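Side-chain contacts in 4-alpha-glucanotransferase (Streptococcus agalactiae, PDB 6M6T), which belongs to the amylomaltases, or disproportionating enzymes, which share a TIM-barrel fold, and is modelled here with glycans bound in two pockets: residues 63-68 / 137-142; 144-149 / 227-232; 159-162 / 166-169. All blocks are in the same frame, centred on the assembly; numbering follows the deposited sequence.

How the contacts relate
Each of the three contacts turns on one tryptophan packed against aliphatic or aromatic carbon. Contact 1 is partly buried and lies nearest the centre of the chain. Contacts 2 and 3 are buried although they lie farther out, with centres about 21 and 28 Å from that of the chain. Helix 140-152 serves both contact 1 and contact 2. Contact 3, nested in the loop that contact 2 closes, is local, between neighbours in sequence, and the two meet where Trp229 NE1 bonds to Ile166 O. Contact 1 lays a methyl over an indole face; contact 2 brings a phenyl edge and an isoleucine methyl to an indole; contact 3 uses isoleucine branches.

Contact 1 of 3, residues 63-68 / 137-142; sequences SAVAGN and EKWVTD
Val65 and Trp139 reach toward each other head-on, and the valine sets one methyl over the face of the indole. CG2 of Val65 is 3.5 Å from the centroid of the five-membered ring of Trp139 and 18° off its normal, a CH-pi contact. A chi1 of 55° puts CG of Trp139 between the backbone N and the carbonyl carbon, and chi2 of -98° sets the turn of the ring. CG2 of its own neighbour Val140 covers the opposite face, nearer the rim, so the indole is sandwiched between two valine methyls. Ala66 meets the six-membered end obliquely, its CA lying 3.7 Å from Trp139 CH2. The pyrrole N-H turns back to its own segment, where NE1 of Trp139 gives a weak bond to Glu137 OE1 (3.4 Å) within the type I turn from Glu137 to Val140. On the other segment an ST turn shapes the chain, with Val65 N donating to Ser63 OG (3.2 Å). The loop between strand 43-45 and helix 74-78 is thus laid against the start of helix 140-152. Helix 277-289 brings Tyr281 to both Val65 and Trp139, while Gln192 and Tyr196 of helix 182-208 bond to the backbone of Gly67 and Val65.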
loop_
_atom_site.group_PDB
_atom_site.type_symbol
_atom_site.label_atom_id
_atom_site.label_comp_id
_atom_site.label_asym_id
_atom_site.label_seq_id
_atom_site.Cartn_x
_atom_site.Cartn_y
_atom_site.Cartn_z
ATOM N N SER A 63 -6.828 0.714 10.514
ATOM C CA SER A 63 -5.752 0.241 11.383
ATOM C C SER A 63 -4.481 0.105 10.569
ATOM O O SER A 63 -4.520 -0.180 9.370
ATOM C CB SER A 63 -6.071 -1.101 12.053
ATOM O OG SER A 63 -4.911 -1.706 12.630
ATOM N N ALA A 64 -3.349 0.300 11.244
ATOM C CA ALA A 64 -2.038 0.191 10.617
ATOM C C ALA A 64 -1.582 -1.250 10.364
ATOM O O ALA A 64 -0.499 -1.433 9.793
ATOM C CB ALA A 64 -1.000 0.904 11.486
ATOM N N VAL A 65 -2.329 -2.264 10.816
ATOM C CA VAL A 65 -1.885 -3.652 10.722
ATOM C C VAL A 65 -2.966 -4.582 10.209
ATOM O O VAL A 65 -2.666 -5.703 9.782
ATOM C CB VAL A 65 -1.393 -4.197 12.078
ATOM C CG1 VAL A 65 -0.063 -3.589 12.450
ATOM C CG2 VAL A 65 -2.441 -3.981 13.154
ATOM N N ALA A 66 -4.227 -4.166 10.298
ATOM C CA ALA A 66 -5.313 -5.086 9.992
ATOM C C ALA A 66 -5.323 -5.395 8.505
ATOM O O ALA A 66 -4.912 -4.570 7.676
ATOM C CB ALA A 66 -6.666 -4.515 10.414
ATOM N N GLY A 67 -5.790 -6.597 8.175
ATOM C CA GLY A 67 -5.854 -7.012 6.784
ATOM C C GLY A 67 -7.118 -6.528 6.106
ATOM O O GLY A 67 -8.218 -6.665 6.647
ATOM N N ASN A 68 -6.965 -5.957 4.915
ATOM C CA ASN A 68 -8.131 -5.625 4.102
ATOM C C ASN A 68 -8.916 -6.888 3.791
ATOM O O ASN A 68 -8.443 -7.766 3.063
ATOM C CB ASN A 68 -7.728 -4.934 2.798
ATOM C CG ASN A 68 -8.866 -4.860 1.795
ATOM O OD1 ASN A 68 -10.041 -4.877 2.162
ATOM N ND2 ASN A 68 -8.518 -4.775 0.519
ATOM N N GLU A 137 -0.686 -12.110 17.143
ATOM C CA GLU A 137 -1.139 -10.785 16.726
ATOM C C GLU A 137 -2.052 -10.273 17.843
ATOM O O GLU A 137 -3.271 -10.460 17.818
ATOM C CB GLU A 137 -1.864 -10.832 15.364
ATOM C CG GLU A 137 -1.249 -11.786 14.354
ATOM C CD GLU A 137 0.051 -11.265 13.728
ATOM O OE1 GLU A 137 0.458 -10.123 14.050
ATOM O OE2 GLU A 137 0.664 -12.005 12.908
ATOM N N LYS A 138 -1.454 -9.645 18.853
ATOM C CA LYS A 138 -2.214 -9.285 20.046
ATOM C C LYS A 138 -3.123 -8.076 19.829
ATOM O O LYS A 138 -4.039 -7.861 20.626
ATOM C CB LYS A 138 -1.255 -9.045 21.215
ATOM C CG LYS A 138 -0.365 -10.239 21.508
ATOM C CD LYS A 138 0.067 -10.297 22.971
ATOM C CE LYS A 138 0.579 -11.688 23.316
ATOM N NZ LYS A 138 1.554 -11.748 24.432
ATOM N N TRP A 139 -2.908 -7.306 18.754
ATOM C CA TRP A 139 -3.681 -6.112 18.401
ATOM C C TRP A 139 -5.062 -6.426 17.863
ATOM O O TRP A 139 -5.809 -5.476 17.569
ATOM C CB TRP A 139 -2.948 -5.291 17.329
ATOM C CG TRP A 139 -2.630 -6.134 16.098
ATOM C CD1 TRP A 139 -1.439 -6.752 15.812
ATOM C CD2 TRP A 139 -3.530 -6.496 15.028
ATOM N NE1 TRP A 139 -1.534 -7.443 14.630
ATOM C CE2 TRP A 139 -2.803 -7.303 14.129
ATOM C CE3 TRP A 139 -4.868 -6.200 14.737
ATOM C CZ2 TRP A 139 -3.372 -7.822 12.977
ATOM C CZ3 TRP A 139 -5.422 -6.710 13.602
ATOM C CH2 TRP A 139 -4.680 -7.512 12.729
ATOM N N VAL A 140 -5.408 -7.703 17.675
ATOM C CA VAL A 140 -6.570 -8.023 16.853
ATOM C C VAL A 140 -7.854 -7.598 17.544
ATOM O O VAL A 140 -8.647 -6.844 16.980
ATOM C CB VAL A 140 -6.608 -9.515 16.483
ATOM C CG1 VAL A 140 -7.845 -9.803 15.661
ATOM C CG2 VAL A 140 -5.398 -9.896 15.686
ATOM N N THR A 141 -8.044 -8.035 18.794
ATOM C CA THR A 141 -9.357 -7.933 19.435
ATOM C C THR A 141 -9.828 -6.486 19.556
ATOM O O THR A 141 -11.018 -6.207 19.398
ATOM C CB THR A 141 -9.340 -8.615 20.811
ATOM O OG1 THR A 141 -8.480 -7.893 21.703
ATOM C CG2 THR A 141 -8.835 -10.042 20.691
ATOM N N ASP A 142 -8.925 -5.542 19.827
ATOM C CA ASP A 142 -9.442 -4.188 20.011
ATOM C C ASP A 142 -9.705 -3.503 18.681
ATOM O O ASP A 142 -10.597 -2.645 18.596
ATOM C CB ASP A 142 -8.528 -3.355 20.916
ATOM C CG ASP A 142 -9.157 -3.126 22.328
ATOM O OD1 ASP A 142 -10.414 -3.032 22.438
ATOM O OD2 ASP A 142 -8.404 -3.061 23.332
#

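Contact 2 of 3, residues 144-149 / 227-232; sequences AEFMAI and EVWTMP
The junction of helix 140-152 with the short helix 226-230 is built round Trp229, which reaches across to Phe146 and Ile149. Its indole is anti to the backbone N (chi1 -164°), and this extended setting carries the six-membered ring over to the other helix. Phe146 is likewise anti to its own N, and the phenyl and indole side chains run antiparallel alongside one another. Trp229 CE3 comes to the edge of the phenyl ring, near its plane, 4.0 Å from Phe146 CD1. The same phenyl atom is 4.2 Å from Trp229 CB, so Phe146 lies beside the root of the indole. Ile149, one helical turn on, serves the far rim: its chain crosses the tryptophan at about a right angle, and Ile149 CD1 stands 3.6 Å from Trp229 CH2.

In the TIM-barrel fold these helices belong to successive parts of the chain on either side of strand 212-217. Helix 140-152 falls in the largely helical region between strands 43-45 and 212-217. Helix 226-230 follows the latter strand, beyond Ile219, which lines one of the two glycan pockets. The contact therefore holds the connection leaving the barrel strand against the region that precedes that strand.

Trp229 supplies about half of the 176 Å² buried between the segments. While its benzo rim is given to hydrocarbon, its pyrrole N-H is used on a third element: NE1 donates to the backbone O of Ile166. Trp161 meets the indole edge-to-face, and Arg169 adds a cation-pi interaction. The short helix runs one residue past Trp229, to Thr230, and Met231 is the first to leave helical torsions, although Met231 N still bonds to Glu227 O at 2.8 Å.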
loop_
_atom_site.group_PDB
_atom_site.type_symbol
_atom_site.label_atom_id
_atom_site.label_comp_id
_atom_site.label_asym_id
_atom_site.label_seq_id
_atom_site.Cartn_x
_atom_site.Cartn_y
_atom_site.Cartn_z
ATOM N N ALA A 144 -11.059 -5.365 16.406
ATOM C CA ALA A 144 -12.335 -6.008 16.101
ATOM C C ALA A 144 -13.473 -5.313 16.841
ATOM O O ALA A 144 -14.578 -5.146 16.301
ATOM C CB ALA A 144 -12.271 -7.499 16.446
ATOM N N GLU A 145 -13.205 -4.859 18.064
ATOM C CA GLU A 145 -14.197 -4.074 18.781
ATOM C C GLU A 145 -14.397 -2.724 18.113
ATOM O O GLU A 145 -15.524 -2.236 18.030
ATOM C CB GLU A 145 -13.798 -3.910 20.248
ATOM C CG GLU A 145 -13.765 -5.225 21.000
ATOM C CD GLU A 145 -13.130 -5.123 22.375
ATOM O OE1 GLU A 145 -13.057 -3.992 22.908
ATOM O OE2 GLU A 145 -12.711 -6.181 22.920
ATOM N N PHE A 146 -13.324 -2.105 17.619
ATOM C CA PHE A 146 -13.489 -0.858 16.878
ATOM C C PHE A 146 -14.437 -1.047 15.702
ATOM O O PHE A 146 -15.373 -0.267 15.513
ATOM C CB PHE A 146 -12.130 -0.349 16.399
ATOM C CG PHE A 146 -12.199 0.945 15.620
ATOM C CD1 PHE A 146 -12.181 2.168 16.278
ATOM C CD2 PHE A 146 -12.255 0.936 14.228
ATOM C CE1 PHE A 146 -12.227 3.358 15.569
ATOM C CE2 PHE A 146 -12.306 2.120 13.512
ATOM C CZ PHE A 146 -12.293 3.337 14.186
ATOM N N MET A 147 -14.215 -2.090 14.907
ATOM C CA MET A 147 -15.086 -2.334 13.760
ATOM C C MET A 147 -16.511 -2.655 14.189
ATOM O O MET A 147 -17.467 -2.265 13.509
ATOM C CB MET A 147 -14.533 -3.468 12.894
ATOM C CG MET A 147 -13.249 -3.107 12.166
ATOM S SD MET A 147 -13.367 -1.672 11.061
ATOM C CE MET A 147 -15.003 -1.907 10.324
ATOM N N ALA A 148 -16.675 -3.350 15.311
ATOM C CA ALA A 148 -18.020 -3.655 15.778
ATOM C C ALA A 148 -18.752 -2.390 16.217
ATOM O O ALA A 148 -19.903 -2.148 15.828
ATOM C CB ALA A 148 -17.950 -4.671 16.916
ATOM N N ILE A 149 -18.113 -1.575 17.042
ATOM C CA ILE A 149 -18.750 -0.335 17.454
ATOM C C ILE A 149 -19.041 0.533 16.235
ATOM O O ILE A 149 -20.097 1.172 16.145
ATOM C CB ILE A 149 -17.881 0.394 18.496
ATOM C CG1 ILE A 149 -17.609 -0.520 19.690
ATOM C CG2 ILE A 149 -18.570 1.644 18.980
ATOM C CD1 ILE A 149 -16.674 0.071 20.704
ATOM N N GLU A 227 -6.274 3.301 16.358
ATOM C CA GLU A 227 -5.122 3.894 17.035
ATOM C C GLU A 227 -5.468 5.254 17.637
ATOM O O GLU A 227 -5.067 5.561 18.767
ATOM C CB GLU A 227 -3.940 4.010 16.060
ATOM C CG GLU A 227 -3.066 2.753 15.982
ATOM C CD GLU A 227 -3.581 1.727 14.975
ATOM O OE1 GLU A 227 -4.295 2.123 14.021
ATOM O OE2 GLU A 227 -3.262 0.525 15.133
ATOM N N VAL A 228 -6.201 6.082 16.888
ATOM C CA VAL A 228 -6.752 7.325 17.420
ATOM C C VAL A 228 -7.675 7.048 18.591
ATOM O O VAL A 228 -7.833 7.888 19.485
ATOM C CB VAL A 228 -7.475 8.076 16.287
ATOM C CG1 VAL A 228 -8.221 9.286 16.823
ATOM C CG2 VAL A 228 -6.475 8.487 15.213
ATOM N N TRP A 229 -8.291 5.862 18.608
ATOM C CA TRP A 229 -9.175 5.452 19.689
ATOM C C TRP A 229 -8.404 4.984 20.931
ATOM O O TRP A 229 -8.551 5.559 22.017
ATOM C CB TRP A 229 -10.101 4.354 19.179
ATOM C CG TRP A 229 -11.270 4.122 20.042
ATOM C CD1 TRP A 229 -12.053 5.070 20.629
ATOM C CD2 TRP A 229 -11.802 2.855 20.435
ATOM N NE1 TRP A 229 -13.033 4.473 21.367
ATOM C CE2 TRP A 229 -12.906 3.112 21.265
ATOM C CE3 TRP A 229 -11.445 1.528 20.176
ATOM C CZ2 TRP A 229 -13.670 2.089 21.828
ATOM C CZ3 TRP A 229 -12.196 0.516 20.746
ATOM C CH2 TRP A 229 -13.297 0.803 21.559
ATOM N N THR A 230 -7.581 3.932 20.795
ATOM C CA THR A 230 -6.922 3.336 21.955
ATOM C C THR A 230 -5.654 4.066 22.380
ATOM O O THR A 230 -5.210 3.897 23.524
ATOM C CB THR A 230 -6.546 1.885 21.678
ATOM O OG1 THR A 230 -5.405 1.862 20.821
ATOM C CG2 THR A 230 -7.677 1.145 21.005
ATOM N N MET A 231 -5.042 4.842 21.491
ATOM C CA MET A 231 -3.758 5.486 21.772
ATOM C C MET A 231 -3.781 6.929 21.275
ATOM O O MET A 231 -2.980 7.320 20.419
ATOM C CB MET A 231 -2.622 4.705 21.118
ATOM C CG MET A 231 -2.357 3.315 21.683
ATOM S SD MET A 231 -1.018 2.513 20.752
ATOM C CE MET A 231 -1.889 1.983 19.273
ATOM N N PRO A 232 -4.679 7.763 21.815
ATOM C CA PRO A 232 -4.806 9.139 21.296
ATOM C C PRO A 232 -3.582 10.002 21.536
ATOM O O PRO A 232 -3.416 11.019 20.844
ATOM C CB PRO A 232 -6.017 9.688 22.058
ATOM C CG PRO A 232 -6.010 8.919 23.348
ATOM C CD PRO A 232 -5.541 7.535 22.990
#

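Contact 3 of 3, residues 159-162 / 166-169; sequences QEWD and IIRR
Trp161 lays the benzo side of its indole, together with its CB, against two successive isoleucines, Ile166 and Ile167. The first touches with its CG2 branch, which stands 3.5 Å from Trp161 CE3. With CG1 swung anti to the N (chi1 -154°), CG2 is left between the backbone N and the carbonyl carbon. Ile167 works through its longer arm instead: CD1 lies 3.7 Å from Trp161 CB, and CG1 is 3.9 Å from Trp161 CE3. Its extended end also comes near the backbone, CD1 being 3.7 Å from Trp161 O. Both isoleucines approach the indole obliquely.

The contact folds the loop after helix 140-152 back on the short helix 164-167. A Schellman motif ends that helix: Arg169 N bonds to Ile166 O at 3.2 Å, Glu170 N makes the longer bond back into the helix, and Arg169, at positive phi, is the C-prime residue. Phe153 and Ile149 also pack against Trp161.

The polar groups find partners beyond the two segments: Trp161 NE1 makes a weak bond to Lys156 O, and Gln159 NE2 donates to Ala223 O. The segments thus meet through apolar contact, while carbonyls outside them satisfy the side-chain nitrogens of Trp161 and Gln159.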
loop_
_atom_site.group_PDB
_atom_site.type_symbol
_atom_site.label_atom_id
_atom_site.label_comp_id
_atom_site.label_asym_id
_atom_site.label_seq_id
_atom_site.Cartn_x
_atom_site.Cartn_y
_atom_site.Cartn_z
ATOM N N GLN A 159 -15.208 9.998 15.154
ATOM C CA GLN A 159 -15.447 11.314 15.737
ATOM C C GLN A 159 -16.931 11.634 15.872
ATOM O O GLN A 159 -17.297 12.480 16.698
ATOM C CB GLN A 159 -14.761 12.394 14.899
ATOM C CG GLN A 159 -13.241 12.349 14.959
ATOM C CD GLN A 159 -12.638 11.267 14.071
ATOM O OE1 GLN A 159 -13.278 10.796 13.126
ATOM N NE2 GLN A 159 -11.399 10.870 14.374
ATOM N N GLU A 160 -17.789 10.986 15.084
ATOM C CA GLU A 160 -19.212 11.290 15.077
ATOM C C GLU A 160 -20.066 10.164 15.666
ATOM O O GLU A 160 -21.279 10.130 15.427
ATOM C CB GLU A 160 -19.675 11.639 13.656
ATOM C CG GLU A 160 -19.417 10.545 12.605
ATOM C CD GLU A 160 -19.952 10.881 11.193
ATOM O OE1 GLU A 160 -19.760 10.037 10.268
ATOM O OE2 GLU A 160 -20.557 11.971 11.008
ATOM N N TRP A 161 -19.470 9.248 16.439
ATOM C CA TRP A 161 -20.286 8.299 17.194
ATOM C C TRP A 161 -21.191 9.081 18.141
ATOM O O TRP A 161 -20.997 10.274 18.377
ATOM C CB TRP A 161 -19.430 7.301 17.992
ATOM C CG TRP A 161 -18.607 6.321 17.175
ATOM C CD1 TRP A 161 -18.631 6.147 15.814
ATOM C CD2 TRP A 161 -17.630 5.388 17.675
ATOM N NE1 TRP A 161 -17.728 5.165 15.440
ATOM C CE2 TRP A 161 -17.105 4.687 16.563
ATOM C CE3 TRP A 161 -17.151 5.074 18.951
ATOM C CZ2 TRP A 161 -16.128 3.700 16.694
ATOM C CZ3 TRP A 161 -16.172 4.089 19.076
ATOM C CH2 TRP A 161 -15.672 3.418 17.953
ATOM N N ASP A 162 -22.198 8.397 18.685
ATOM C CA ASP A 162 -23.214 9.061 19.499
ATOM C C ASP A 162 -22.922 9.035 20.991
ATOM O O ASP A 162 -23.377 9.927 21.715
ATOM C CB ASP A 162 -24.588 8.429 19.251
ATOM C CG ASP A 162 -25.042 8.589 17.815
ATOM O OD1 ASP A 162 -24.169 8.479 16.918
ATOM O OD2 ASP A 162 -26.256 8.826 17.583
ATOM N N ILE A 166 -18.169 5.902 25.041
ATOM C CA ILE A 166 -17.436 4.906 24.269
ATOM C C ILE A 166 -16.361 5.573 23.422
ATOM O O ILE A 166 -15.321 4.970 23.148
ATOM C CB ILE A 166 -18.394 4.042 23.416
ATOM C CG1 ILE A 166 -17.768 2.680 23.138
ATOM C CG2 ILE A 166 -18.736 4.705 22.095
ATOM C CD1 ILE A 166 -17.365 1.924 24.370
ATOM N N ILE A 167 -16.564 6.832 23.032
ATOM C CA ILE A 167 -15.565 7.501 22.209
ATOM C C ILE A 167 -14.245 7.646 22.963
ATOM O O ILE A 167 -13.163 7.551 22.368
ATOM C CB ILE A 167 -16.121 8.852 21.721
ATOM C CG1 ILE A 167 -16.853 8.651 20.390
ATOM C CG2 ILE A 167 -15.020 9.890 21.613
ATOM C CD1 ILE A 167 -17.662 9.837 19.940
ATOM N N ARG A 168 -14.296 7.829 24.275
ATOM C CA ARG A 168 -13.083 7.920 25.074
ATOM C C ARG A 168 -12.941 6.740 26.033
ATOM O O ARG A 168 -12.346 6.878 27.105
ATOM C CB ARG A 168 -13.035 9.244 25.832
ATOM C CG ARG A 168 -14.386 9.700 26.319
ATOM C CD ARG A 168 -14.306 11.040 26.999
ATOM N NE ARG A 168 -15.609 11.428 27.522
ATOM C CZ ARG A 168 -16.556 11.990 26.783
ATOM N NH1 ARG A 168 -16.333 12.214 25.490
ATOM N NH2 ARG A 168 -17.722 12.319 27.331
ATOM N N ARG A 169 -13.493 5.585 25.657
ATOM C CA ARG A 169 -13.225 4.291 26.295
ATOM C C ARG A 169 -13.289 4.349 27.825
ATOM O O ARG A 169 -12.318 4.056 28.524
ATOM C CB ARG A 169 -11.866 3.735 25.851
ATOM C CG ARG A 169 -11.281 4.346 24.601
ATOM C CD ARG A 169 -9.973 3.674 24.272
ATOM N NE ARG A 169 -10.219 2.374 23.662
ATOM C CZ ARG A 169 -10.070 1.202 24.276
ATOM N NH1 ARG A 169 -9.648 1.164 25.538
ATOM N NH2 ARG A 169 -10.336 0.069 23.623
#